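Local coordinates for protein TarM (Staphylococcus aureus subsp. aureus 21178, PDB 4X7R) that is a glycosyltransferase of the GT-B fold and holds uridine-5'-diphosphate between its two Rossmann-like domains, at residues A[21-26]-A[58-63]; A[27-32]-A[303-308]; A[1-6]-A[65-70]. The protein carries 1 engineered substitution. All blocks are in the same frame, centred on the assembly; numbering follows the deposited sequence.

Contact 1. Residues A[21-26]-A[58-63]; sequences SMFNRS and GKMDRR. With 3YW ((2S)-2,3-dihydroxypropyl 2-acetamido-2-deoxy-alpha-D-glucopyranoside), chain F; UDP (uridine-5'-diphosphate), chain E.
Phe23 packs on both Lys59 and Met60. Phe23 CB comes within 3.3 Å of Lys59 O, and Met60 CB lies over one face of the ring, 4.1 Å from the Phe23 centroid and 20° off the normal, while Met60 CG meets the rim at Phe23 CE1. The sulfur follows at a slant, Met60 SD 4.9 Å from the centroid of Phe23, a Met-aromatic contact. Phe23 CG stands anti to its carbonyl carbon (chi1 -68°), which swings the ring out from the helix toward the 58-63 loop and Leu54 of helix 47-56.

The polar links are indirect. A water donates to Phe23 O (2.8 Å) and accepts from Asp61 N (3.0 Å), joining helix and loop through their backbones. Within the loop, Asp61 OD1 receives Arg63 N in an Asx turn and Arg63 NE at 2.8 Å, while Arg63 NH2 reaches Asp61 OD2 at 2.9 Å. This side-on grip fixes the carboxylate, and Arg63 bridges on to Asp31.

One ligand contact comes from Lys59, whose NZ is shared between Tyr382 OH and O2 of uridine-5'-diphosphate. Helix 17-31 and the loop before strand 66-68 thus border the nucleotide cleft of a GT-B glycosyltransferase.

Contact 2. Residues A[27-32]-A[303-308]; sequences KEFYDA and SNFVKI. With 3YW ((2S)-2,3-dihydroxypropyl 2-acetamido-2-deoxy-alpha-D-glucopyranoside), chain F.
Glu28 lays its CB and CG over one face of the Phe305 ring: Glu28 CB sits 3.7 Å from the Phe305 centroid and only 5° off the ring normal, a CH-pi contact over the centre, and Glu28 CG continues over Phe305 CG and CD1. The same ring turns its edge toward the face of Phe29 in a T-shaped pair, with the Phe29 and Phe305 centroids 5.9 Å apart and the planes at 89°.

The bend at chi2 (-58°) brings the Glu28 carboxylate back to Lys27, whose NZ comes from above its plane to form a salt bridge with Glu28 OE2 at 2.8 Å. A water donates to Glu28 OE2 at 2.6 Å and, more weakly, to Val306 O. Lys307 crosses Lys27 at about a right angle, Lys27 NZ to Lys307 NZ 3.3 Å; the Glu28 carboxylate, bonded to Lys27 but not in contact with Lys307, may partly offset their repulsion.

Farther out, Ile483 packs on Phe305, and Leu484 and Trp487 on Phe29. Gln405 bonds the backbone N of Asn304. The side-chain amide of Asn304 makes two weak hydrogen bonds with O6 of (2S)-2,3-dihydroxypropyl 2-acetamido-2-deoxy-alpha-D-glucopyranoside: ND2 donates to it and OD1 accepts from it. Such a meeting of an N-terminal helix, the chain passing between the two sheets and the returning C-terminal helix 480-492 is characteristic of the GT-B fold.

Contact 3. Residues A[1-6]-A[65-70]; sequences MKKIFM and KMYNVF
Lys3 and Tyr67 reach for each other from opposite directions, and their ends meet in the one hydrogen bond across the contact, Lys3 NZ donating to Tyr67 OH at 2.9 Å. The lysine needs its full length for this. CG is anti to the backbone N (chi1 -171°) and every later torsion is extended, a straight chain that carries the ammonium group out to the phenol.

The tighter packing lies beside this bond, toward the apolar core, where Phe5 and Tyr67 touch at CE2 of each ring, Phe5 CE2 4.0 Å from Tyr67 CE2. Their planes are inclined by 43°, and the centroids of Phe5 and Tyr67 stand 6.0 Å apart, so the rings meet obliquely. Leu214 of helix 203-214 touches both of them, and Val39 adds to the apolar surroundings of Phe5.

The long reach has a topological cause. Strands 3-7 and 66-68 belong to the parallel seven-stranded sheet of a Rossmann-like domain but are not adjacent in it; strand 36-40 runs between them, and the nearest CA atoms, Phe5 CA and Tyr67 CA, are 8.8 Å apart. The contact is therefore made by side chains bridging over a middle strand, and Asp37 of that strand touches Tyr67.

The other side is looser and more polar. Lys65, an exposed residue, brings its NZ within 4.5 Å of Lys3 NZ without any bond between them. The negative charge of Asp37, whose OD2 forms a long, weak ion pair with Lys3, may temper the repulsion. Asp37 OD1 separately accepts a hydrogen bond from the backbone N of Lys65, and Lys65 NZ has a weak hydrogen bond to Tyr30 OH.

All three contacts involve the N-terminal Rossmann-like domain; contact 2 also takes in the chain leading to the second sheet. Their shared elements follow in the order strand 3-7, helix 17-31, then, past strand 36-40 and helix 47-56, the chain from 58 to 70. Contacts 1 and 2 use successive turns of helix 17-31, with centres about 9 Å apart; their segments alternate along the chain, and both touch the same glucopyranoside ligand. Contact 3 lies in the sheet, its centre about 13 Å from that of contact 1 and 17 Å from that of contact 2; Met6 packs on Met22 and Ile4 on Phe29. One helix thus connects the sheet to both the nucleotide side and the second domain.

Contact 1. Residues A[21-26]-A[58-63]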
loop_
_atom_site.group_PDB
_atom_site.type_symbol
_atom_site.label_atom_id
_atom_site.label_comp_id
_atom_site.label_asym_id
_atom_site.label_seq_id
_atom_site.Cartn_x
_atom_site.Cartn_y
_atom_site.Cartn_z
ATOM N N SER A 21 -4.637 -6.665 -4.122
ATOM C CA SER A 21 -5.801 -7.530 -3.875
ATOM C C SER A 21 -7.109 -6.749 -3.826
ATOM O O SER A 21 -8.133 -7.273 -4.236
ATOM C CB SER A 21 -5.607 -8.359 -2.615
ATOM O OG SER A 21 -5.860 -7.629 -1.428
ATOM N N MET A 22 -7.085 -5.491 -3.320
ATOM C CA MET A 22 -8.278 -4.656 -3.280
ATOM C C MET A 22 -8.733 -4.318 -4.699
ATOM O O MET A 22 -9.925 -4.387 -4.982
ATOM C CB MET A 22 -8.012 -3.361 -2.492
ATOM C CG MET A 22 -7.731 -3.594 -1.030
ATOM S SD MET A 22 -7.415 -2.033 -0.158
ATOM C CE MET A 22 -9.097 -1.379 -0.090
ATOM N N PHE A 23 -7.782 -3.971 -5.590
ATOM C CA PHE A 23 -8.054 -3.641 -6.998
ATOM C C PHE A 23 -8.665 -4.830 -7.760
ATOM O O PHE A 23 -9.592 -4.652 -8.569
ATOM C CB PHE A 23 -6.756 -3.197 -7.707
ATOM C CG PHE A 23 -6.142 -1.877 -7.290
ATOM C CD1 PHE A 23 -6.944 -0.802 -6.912
ATOM C CD2 PHE A 23 -4.759 -1.692 -7.318
ATOM C CE1 PHE A 23 -6.376 0.420 -6.538
ATOM C CE2 PHE A 23 -4.194 -0.467 -6.950
ATOM C CZ PHE A 23 -5.008 0.581 -6.567
ATOM N N ASN A 24 -8.116 -6.043 -7.526
ATOM C CA ASN A 24 -8.610 -7.241 -8.181
ATOM C C ASN A 24 -9.958 -7.642 -7.590
ATOM O O ASN A 24 -10.837 -8.046 -8.345
ATOM C CB ASN A 24 -7.598 -8.401 -8.113
ATOM C CG ASN A 24 -7.966 -9.509 -9.067
ATOM O OD1 ASN A 24 -8.303 -9.254 -10.218
ATOM N ND2 ASN A 24 -7.920 -10.756 -8.619
ATOM N N ARG A 25 -10.138 -7.483 -6.261
ATOM C CA ARG A 25 -11.416 -7.766 -5.592
ATOM C C ARG A 25 -12.497 -6.842 -6.130
ATOM O O ARG A 25 -13.629 -7.269 -6.312
ATOM C CB ARG A 25 -11.296 -7.585 -4.067
ATOM C CG ARG A 25 -12.434 -8.300 -3.311
ATOM C CD ARG A 25 -12.544 -7.947 -1.847
ATOM N NE ARG A 25 -11.284 -8.169 -1.133
ATOM C CZ ARG A 25 -10.783 -7.327 -0.239
ATOM N NH1 ARG A 25 -11.417 -6.200 0.045
ATOM N NH2 ARG A 25 -9.632 -7.594 0.361
ATOM N N SER A 26 -12.154 -5.556 -6.362
ATOM C CA SER A 26 -13.120 -4.586 -6.892
ATOM C C SER A 26 -13.564 -5.025 -8.272
ATOM O O SER A 26 -14.770 -5.050 -8.558
ATOM C CB SER A 26 -12.506 -3.192 -6.950
ATOM O OG SER A 26 -13.468 -2.339 -7.529
ATOM N N GLY A 58 -3.464 -0.156 -15.751
ATOM C CA GLY A 58 -4.336 -1.324 -15.671
ATOM C C GLY A 58 -4.336 -2.006 -14.305
ATOM O O GLY A 58 -4.857 -3.118 -14.182
ATOM N N LYS A 59 -3.757 -1.351 -13.261
ATOM C CA LYS A 59 -3.732 -1.879 -11.886
ATOM C C LYS A 59 -5.128 -1.726 -11.289
ATOM O O LYS A 59 -5.717 -2.682 -10.786
ATOM C CB LYS A 59 -2.723 -1.125 -10.998
ATOM C CG LYS A 59 -1.270 -1.445 -11.304
ATOM C CD LYS A 59 -0.464 -1.694 -10.038
ATOM C CE LYS A 59 0.840 -2.379 -10.390
ATOM N NZ LYS A 59 1.648 -2.678 -9.189
ATOM N N MET A 60 -5.651 -0.514 -11.367
ATOM C CA MET A 60 -6.970 -0.181 -10.858
ATOM C C MET A 60 -7.970 -0.254 -12.007
ATOM O O MET A 60 -7.759 0.392 -13.037
ATOM C CB MET A 60 -6.930 1.241 -10.275
ATOM C CG MET A 60 -8.215 1.686 -9.634
ATOM S SD MET A 60 -7.870 3.220 -8.773
ATOM C CE MET A 60 -9.387 3.482 -7.934
ATOM N N ASP A 61 -9.067 -1.017 -11.816
ATOM C CA ASP A 61 -10.149 -1.147 -12.809
ATOM C C ASP A 61 -10.771 0.237 -13.022
ATOM O O ASP A 61 -10.912 1.002 -12.068
ATOM C CB ASP A 61 -11.216 -2.135 -12.292
ATOM C CG ASP A 61 -12.256 -2.547 -13.314
ATOM O OD1 ASP A 61 -13.221 -1.790 -13.510
ATOM O OD2 ASP A 61 -12.151 -3.676 -13.848
ATOM N N ARG A 62 -11.159 0.536 -14.261
ATOM C CA ARG A 62 -11.777 1.806 -14.664
ATOM C C ARG A 62 -13.045 2.118 -13.851
ATOM O O ARG A 62 -13.328 3.288 -13.610
ATOM C CB ARG A 62 -12.128 1.782 -16.160
ATOM C CG ARG A 62 -10.985 1.367 -17.081
ATOM C CD ARG A 62 -11.481 0.469 -18.190
ATOM N NE ARG A 62 -12.000 -0.803 -17.682
ATOM C CZ ARG A 62 -13.116 -1.382 -18.113
ATOM N NH1 ARG A 62 -13.848 -0.805 -19.061
ATOM N NH2 ARG A 62 -13.517 -2.532 -17.594
ATOM N N ARG A 63 -13.799 1.067 -13.435
ATOM C CA ARG A 63 -15.059 1.190 -12.686
ATOM C C ARG A 63 -14.819 1.514 -11.196
ATOM O O ARG A 63 -15.699 2.068 -10.539
ATOM C CB ARG A 63 -15.881 -0.105 -12.823
ATOM C CG ARG A 63 -16.400 -0.363 -14.254
ATOM C CD ARG A 63 -16.839 -1.799 -14.435
ATOM N NE ARG A 63 -15.740 -2.756 -14.216
ATOM C CZ ARG A 63 -15.869 -4.082 -14.258
ATOM N NH1 ARG A 63 -17.053 -4.635 -14.505
ATOM N NH2 ARG A 63 -14.820 -4.865 -14.040
HETATM O O3A 3YW F . 0.660 -4.643 6.005
HETATM C C4A 3YW F . -0.203 -6.282 2.748
HETATM C C5A 3YW F . 0.638 -5.824 3.914
HETATM O O5 3YW F . -1.571 -8.819 1.675
HETATM C C6A 3YW F . -0.183 -5.130 4.972
HETATM C C5 3YW F . -1.436 -9.635 0.503
HETATM C C6 3YW F . -2.771 -9.598 -0.202
HETATM C C4 3YW F . -0.978 -11.027 0.930
HETATM O O6 3YW F . -3.822 -10.080 0.624
HETATM C C3 3YW F . 0.429 -10.911 1.506
HETATM O O4 3YW F . -0.946 -11.900 -0.195
HETATM O O3 3YW F . 0.920 -12.174 1.956
HETATM O O7 3YW F . 1.986 -10.484 4.900
HETATM C C7 3YW F . 2.539 -9.888 3.981
HETATM C C8 3YW F . 4.000 -9.555 4.016
HETATM N N2 3YW F . 1.879 -9.506 2.887
HETATM C C2 3YW F . 0.496 -9.869 2.623
HETATM C C1 3YW F . -0.373 -8.615 2.417
HETATM O O1 3YW F . 0.311 -7.440 2.086
HETATM O O2 3YW F . 1.653 -4.942 3.433
HETATM N N1 UDP E . 4.411 -5.738 -7.202
HETATM C C2 UDP E . 4.487 -5.151 -8.451
HETATM N N3 UDP E . 5.727 -4.664 -8.792
HETATM C C4 UDP E . 6.868 -4.680 -8.021
HETATM C C5 UDP E . 6.705 -5.261 -6.713
HETATM C C6 UDP E . 5.509 -5.763 -6.351
HETATM O O2 UDP E . 3.529 -5.065 -9.208
HETATM O O4 UDP E . 7.931 -4.235 -8.494
HETATM C "C1'" UDP E . 3.148 -6.447 -6.876
HETATM C "C2'" UDP E . 3.156 -7.931 -7.234
HETATM O "O2'" UDP E . 2.789 -8.129 -8.590
HETATM C "C3'" UDP E . 2.099 -8.479 -6.274
HETATM C "C4'" UDP E . 2.256 -7.588 -5.045
HETATM O "O4'" UDP E . 2.928 -6.384 -5.484
HETATM O "O3'" UDP E . 0.756 -8.508 -6.760
HETATM C "C5'" UDP E . 3.011 -8.216 -3.902
HETATM O "O5'" UDP E . 2.119 -9.180 -3.299
HETATM P PA UDP E . 2.503 -10.193 -2.114
HETATM O O1A UDP E . 1.260 -10.777 -1.565
HETATM O O2A UDP E . 3.424 -11.284 -2.684
HETATM O O3A UDP E . 3.264 -9.388 -1.012
HETATM P PB UDP E . 2.928 -8.036 -0.217
HETATM O O1B UDP E . 1.448 -7.957 0.052
HETATM O O2B UDP E . 3.363 -6.815 -1.035
HETATM O O3B UDP E . 3.652 -8.060 1.116
HETATM O O HOH W 1 -9.980 -1.936 -9.073
#

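Contact 2. Residues A[27-32]-A[303-308]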
loop_
_atom_site.group_PDB
_atom_site.type_symbol
_atom_site.label_atom_id
_atom_site.label_comp_id
_atom_site.label_asym_id
_atom_site.label_seq_id
_atom_site.Cartn_x
_atom_site.Cartn_y
_atom_site.Cartn_z
ATOM N N LYS A 27 -12.604 -5.415 -9.124
ATOM C CA LYS A 27 -12.914 -5.903 -10.481
ATOM C C LYS A 27 -13.879 -7.106 -10.422
ATOM O O LYS A 27 -14.856 -7.137 -11.158
ATOM C CB LYS A 27 -11.630 -6.285 -11.241
ATOM C CG LYS A 27 -11.932 -6.818 -12.647
ATOM C CD LYS A 27 -10.865 -7.704 -13.196
ATOM C CE LYS A 27 -11.296 -9.148 -13.234
ATOM N NZ LYS A 27 -10.191 -10.052 -12.793
ATOM N N GLU A 28 -13.628 -8.056 -9.509
ATOM C CA GLU A 28 -14.478 -9.255 -9.368
ATOM C C GLU A 28 -15.889 -8.937 -8.878
ATOM O O GLU A 28 -16.835 -9.481 -9.429
ATOM C CB GLU A 28 -13.788 -10.341 -8.529
ATOM C CG GLU A 28 -12.564 -10.937 -9.215
ATOM C CD GLU A 28 -12.761 -11.590 -10.578
ATOM O OE1 GLU A 28 -13.919 -11.883 -10.957
ATOM O OE2 GLU A 28 -11.741 -11.820 -11.267
ATOM N N PHE A 29 -16.035 -8.026 -7.869
ATOM C CA PHE A 29 -17.369 -7.647 -7.398
ATOM C C PHE A 29 -18.181 -6.895 -8.481
ATOM O O PHE A 29 -19.368 -7.178 -8.666
ATOM C CB PHE A 29 -17.313 -6.894 -6.053
ATOM C CG PHE A 29 -16.930 -7.736 -4.846
ATOM C CD1 PHE A 29 -17.461 -9.016 -4.667
ATOM C CD2 PHE A 29 -16.135 -7.204 -3.828
ATOM C CE1 PHE A 29 -17.140 -9.773 -3.532
ATOM C CE2 PHE A 29 -15.878 -7.933 -2.667
ATOM C CZ PHE A 29 -16.339 -9.230 -2.547
ATOM N N TYR A 30 -17.528 -5.987 -9.233
ATOM C CA TYR A 30 -18.165 -5.264 -10.330
ATOM C C TYR A 30 -18.643 -6.231 -11.418
ATOM O O TYR A 30 -19.741 -6.053 -11.943
ATOM C CB TYR A 30 -17.215 -4.205 -10.917
ATOM C CG TYR A 30 -17.414 -2.825 -10.328
ATOM C CD1 TYR A 30 -18.511 -2.044 -10.688
ATOM C CD2 TYR A 30 -16.501 -2.292 -9.427
ATOM C CE1 TYR A 30 -18.696 -0.767 -10.151
ATOM C CE2 TYR A 30 -16.676 -1.014 -8.883
ATOM C CZ TYR A 30 -17.772 -0.254 -9.255
ATOM O OH TYR A 30 -17.967 0.985 -8.704
ATOM N N ASP A 31 -17.851 -7.275 -11.731
ATOM C CA ASP A 31 -18.253 -8.306 -12.730
ATOM C C ASP A 31 -19.455 -9.129 -12.245
ATOM O O ASP A 31 -20.216 -9.630 -13.053
ATOM C CB ASP A 31 -17.065 -9.229 -13.063
ATOM C CG ASP A 31 -16.010 -8.557 -13.927
ATOM O OD1 ASP A 31 -16.253 -7.407 -14.390
ATOM O OD2 ASP A 31 -14.974 -9.190 -14.195
ATOM N N ALA A 32 -19.622 -9.259 -10.921
ATOM C CA ALA A 32 -20.733 -9.986 -10.306
ATOM C C ALA A 32 -21.895 -9.009 -10.009
ATOM O O ALA A 32 -22.853 -9.372 -9.322
ATOM C CB ALA A 32 -20.253 -10.689 -9.040
ATOM N N SER A 303 -9.699 -16.891 0.444
ATOM C CA SER A 303 -8.481 -16.601 -0.328
ATOM C C SER A 303 -8.631 -15.273 -1.072
ATOM O O SER A 303 -9.750 -14.885 -1.418
ATOM C CB SER A 303 -8.287 -17.674 -1.405
ATOM O OG SER A 303 -7.259 -17.336 -2.327
ATOM N N ASN A 304 -7.496 -14.641 -1.411
ATOM C CA ASN A 304 -7.526 -13.486 -2.309
ATOM C C ASN A 304 -8.021 -14.026 -3.643
ATOM O O ASN A 304 -7.734 -15.193 -3.983
ATOM C CB ASN A 304 -6.111 -12.971 -2.586
ATOM C CG ASN A 304 -5.557 -12.085 -1.522
ATOM O OD1 ASN A 304 -6.214 -11.142 -1.092
ATOM N ND2 ASN A 304 -4.352 -12.406 -1.053
ATOM N N PHE A 305 -8.715 -13.171 -4.426
ATOM C CA PHE A 305 -9.114 -13.550 -5.770
ATOM C C PHE A 305 -7.824 -13.664 -6.583
ATOM O O PHE A 305 -6.854 -12.950 -6.309
ATOM C CB PHE A 305 -10.004 -12.478 -6.398
ATOM C CG PHE A 305 -11.471 -12.538 -6.041
ATOM C CD1 PHE A 305 -12.308 -13.500 -6.611
ATOM C CD2 PHE A 305 -12.023 -11.615 -5.153
ATOM C CE1 PHE A 305 -13.683 -13.512 -6.329
ATOM C CE2 PHE A 305 -13.394 -11.633 -4.866
ATOM C CZ PHE A 305 -14.218 -12.572 -5.472
ATOM N N VAL A 306 -7.814 -14.542 -7.571
ATOM C CA VAL A 306 -6.650 -14.758 -8.418
ATOM C C VAL A 306 -6.977 -14.424 -9.880
ATOM O O VAL A 306 -8.051 -14.780 -10.382
ATOM C CB VAL A 306 -6.023 -16.179 -8.203
ATOM C CG1 VAL A 306 -6.838 -17.280 -8.858
ATOM C CG2 VAL A 306 -4.619 -16.227 -8.722
ATOM N N LYS A 307 -6.081 -13.680 -10.532
ATOM C CA LYS A 307 -6.272 -13.287 -11.924
ATOM C C LYS A 307 -5.505 -14.248 -12.800
ATOM O O LYS A 307 -4.277 -14.205 -12.836
ATOM C CB LYS A 307 -5.832 -11.829 -12.157
ATOM C CG LYS A 307 -6.237 -11.276 -13.528
ATOM C CD LYS A 307 -5.560 -9.929 -13.834
ATOM C CE LYS A 307 -6.259 -8.669 -13.342
ATOM N NZ LYS A 307 -7.559 -8.438 -14.034
ATOM N N ILE A 308 -6.230 -15.149 -13.454
ATOM C CA ILE A 308 -5.635 -16.123 -14.353
ATOM C C ILE A 308 -5.718 -15.592 -15.774
ATOM O O ILE A 308 -6.775 -15.618 -16.412
ATOM C CB ILE A 308 -6.166 -17.574 -14.182
ATOM C CG1 ILE A 308 -5.860 -18.101 -12.760
ATOM C CG2 ILE A 308 -5.536 -18.518 -15.238
ATOM C CD1 ILE A 308 -6.919 -18.956 -12.163
HETATM O O3A 3YW F . 0.660 -4.643 6.005
HETATM C C4A 3YW F . -0.203 -6.282 2.748
HETATM C C5A 3YW F . 0.638 -5.824 3.914
HETATM O O5 3YW F . -1.571 -8.819 1.675
HETATM C C6A 3YW F . -0.183 -5.130 4.972
HETATM C C5 3YW F . -1.436 -9.635 0.503
HETATM C C6 3YW F . -2.771 -9.598 -0.202
HETATM C C4 3YW F . -0.978 -11.027 0.930
HETATM O O6 3YW F . -3.822 -10.080 0.624
HETATM C C3 3YW F . 0.429 -10.911 1.506
HETATM O O4 3YW F . -0.946 -11.900 -0.195
HETATM O O3 3YW F . 0.920 -12.174 1.956
HETATM O O7 3YW F . 1.986 -10.484 4.900
HETATM C C7 3YW F . 2.539 -9.888 3.981
HETATM C C8 3YW F . 4.000 -9.555 4.016
HETATM N N2 3YW F . 1.879 -9.506 2.887
HETATM C C2 3YW F . 0.496 -9.869 2.623
HETATM C C1 3YW F . -0.373 -8.615 2.417
HETATM O O1 3YW F . 0.311 -7.440 2.086
HETATM O O2 3YW F . 1.653 -4.942 3.433
HETATM O O HOH W 2 -9.427 -12.486 -10.175
#

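Contact 3. Residues A[1-6]-A[65-70]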
loop_
_atom_site.group_PDB
_atom_site.type_symbol
_atom_site.label_atom_id
_atom_site.label_comp_id
_atom_site.label_asym_id
_atom_site.label_seq_id
_atom_site.Cartn_x
_atom_site.Cartn_y
_atom_site.Cartn_z
ATOM N N MET A 1 -28.389 -2.856 -5.787
ATOM C CA MET A 1 -28.784 -3.161 -4.413
ATOM C C MET A 1 -27.534 -3.172 -3.496
ATOM O O MET A 1 -27.245 -2.145 -2.879
ATOM C CB MET A 1 -29.547 -4.492 -4.373
ATOM C CG MET A 1 -30.535 -4.587 -3.240
ATOM S SD MET A 1 -31.329 -6.210 -3.088
ATOM C CE MET A 1 -29.923 -7.228 -2.445
ATOM N N LYS A 2 -26.776 -4.299 -3.438
ATOM C CA LYS A 2 -25.542 -4.369 -2.645
ATOM C C LYS A 2 -24.497 -3.409 -3.180
ATOM O O LYS A 2 -24.344 -3.273 -4.394
ATOM C CB LYS A 2 -24.946 -5.776 -2.628
ATOM C CG LYS A 2 -25.701 -6.756 -1.744
ATOM C CD LYS A 2 -25.011 -8.093 -1.794
ATOM C CE LYS A 2 -25.751 -9.139 -1.006
ATOM N NZ LYS A 2 -26.962 -9.621 -1.708
ATOM N N LYS A 3 -23.799 -2.724 -2.264
ATOM C CA LYS A 3 -22.683 -1.839 -2.564
ATOM C C LYS A 3 -21.631 -2.033 -1.492
ATOM O O LYS A 3 -21.949 -2.125 -0.305
ATOM C CB LYS A 3 -23.088 -0.353 -2.706
ATOM C CG LYS A 3 -21.910 0.487 -3.227
ATOM C CD LYS A 3 -22.263 1.904 -3.659
ATOM C CE LYS A 3 -20.987 2.635 -4.026
ATOM N NZ LYS A 3 -21.209 4.072 -4.337
ATOM N N ILE A 4 -20.375 -2.113 -1.933
ATOM C CA ILE A 4 -19.215 -2.377 -1.093
ATOM C C ILE A 4 -18.245 -1.189 -1.035
ATOM O O ILE A 4 -17.958 -0.556 -2.059
ATOM C CB ILE A 4 -18.564 -3.710 -1.561
ATOM C CG1 ILE A 4 -19.563 -4.891 -1.419
ATOM C CG2 ILE A 4 -17.277 -4.001 -0.812
ATOM C CD1 ILE A 4 -19.090 -6.200 -2.067
ATOM N N PHE A 5 -17.733 -0.916 0.180
ATOM C CA PHE A 5 -16.764 0.145 0.480
ATOM C C PHE A 5 -15.611 -0.507 1.193
ATOM O O PHE A 5 -15.778 -1.097 2.257
ATOM C CB PHE A 5 -17.400 1.262 1.338
ATOM C CG PHE A 5 -18.619 1.888 0.696
ATOM C CD1 PHE A 5 -19.875 1.307 0.842
ATOM C CD2 PHE A 5 -18.514 3.077 -0.023
ATOM C CE1 PHE A 5 -21.006 1.888 0.247
ATOM C CE2 PHE A 5 -19.639 3.654 -0.626
ATOM C CZ PHE A 5 -20.878 3.056 -0.482
ATOM N N MET A 6 -14.454 -0.464 0.560
ATOM C CA MET A 6 -13.242 -1.140 0.994
ATOM C C MET A 6 -12.232 -0.134 1.442
ATOM O O MET A 6 -11.774 0.673 0.653
ATOM C CB MET A 6 -12.716 -2.061 -0.120
ATOM C CG MET A 6 -13.785 -2.961 -0.667
ATOM S SD MET A 6 -13.298 -4.165 -1.930
ATOM C CE MET A 6 -12.267 -3.209 -3.008
ATOM N N LYS A 65 -14.043 3.418 -8.032
ATOM C CA LYS A 65 -13.984 4.784 -7.550
ATOM C C LYS A 65 -13.137 4.781 -6.293
ATOM O O LYS A 65 -13.108 3.787 -5.551
ATOM C CB LYS A 65 -15.388 5.294 -7.156
ATOM C CG LYS A 65 -16.382 5.424 -8.306
ATOM C CD LYS A 65 -17.744 5.902 -7.808
ATOM C CE LYS A 65 -18.893 5.442 -8.693
ATOM N NZ LYS A 65 -19.326 4.041 -8.373
ATOM N N MET A 66 -12.468 5.905 -6.034
ATOM C CA MET A 66 -11.828 6.139 -4.759
ATOM C C MET A 66 -12.550 7.279 -4.089
ATOM O O MET A 66 -12.592 8.392 -4.620
ATOM C CB MET A 66 -10.323 6.391 -4.825
ATOM C CG MET A 66 -9.695 6.427 -3.428
ATOM S SD MET A 66 -8.151 7.371 -3.269
ATOM C CE MET A 66 -8.758 9.058 -3.821
ATOM N N TYR A 67 -13.148 7.003 -2.935
ATOM C CA TYR A 67 -13.752 8.024 -2.078
ATOM C C TYR A 67 -12.668 8.391 -1.042
ATOM O O TYR A 67 -12.103 7.506 -0.418
ATOM C CB TYR A 67 -14.972 7.476 -1.347
ATOM C CG TYR A 67 -16.106 7.131 -2.275
ATOM C CD1 TYR A 67 -16.909 8.131 -2.832
ATOM C CD2 TYR A 67 -16.409 5.802 -2.574
ATOM C CE1 TYR A 67 -17.989 7.813 -3.667
ATOM C CE2 TYR A 67 -17.484 5.476 -3.405
ATOM C CZ TYR A 67 -18.258 6.483 -3.963
ATOM O OH TYR A 67 -19.315 6.165 -4.767
ATOM N N ASN A 68 -12.333 9.673 -0.912
ATOM C CA ASN A 68 -11.334 10.133 0.038
ATOM C C ASN A 68 -11.964 11.219 0.949
ATOM O O ASN A 68 -12.715 12.059 0.465
ATOM C CB ASN A 68 -10.081 10.617 -0.690
ATOM C CG ASN A 68 -9.044 11.216 0.236
ATOM O OD1 ASN A 68 -9.027 12.433 0.510
ATOM N ND2 ASN A 68 -8.191 10.364 0.781
ATOM N N VAL A 69 -11.694 11.158 2.258
ATOM C CA VAL A 69 -12.237 12.082 3.276
ATOM C C VAL A 69 -11.956 13.568 2.953
ATOM O O VAL A 69 -12.870 14.364 3.040
ATOM C CB VAL A 69 -11.824 11.681 4.738
ATOM C CG1 VAL A 69 -10.306 11.707 4.933
ATOM C CG2 VAL A 69 -12.523 12.566 5.778
ATOM N N PHE A 70 -10.700 13.933 2.604
ATOM C CA PHE A 70 -10.349 15.320 2.262
ATOM C C PHE A 70 -10.971 15.729 0.952
ATOM O O PHE A 70 -11.520 16.825 0.878
ATOM C CB PHE A 70 -8.833 15.573 2.305
ATOM C CG PHE A 70 -8.302 15.308 3.691
ATOM C CD1 PHE A 70 -8.651 16.135 4.759
ATOM C CD2 PHE A 70 -7.574 14.151 3.963
ATOM C CE1 PHE A 70 -8.231 15.840 6.061
ATOM C CE2 PHE A 70 -7.135 13.865 5.263
ATOM C CZ PHE A 70 -7.454 14.713 6.300
#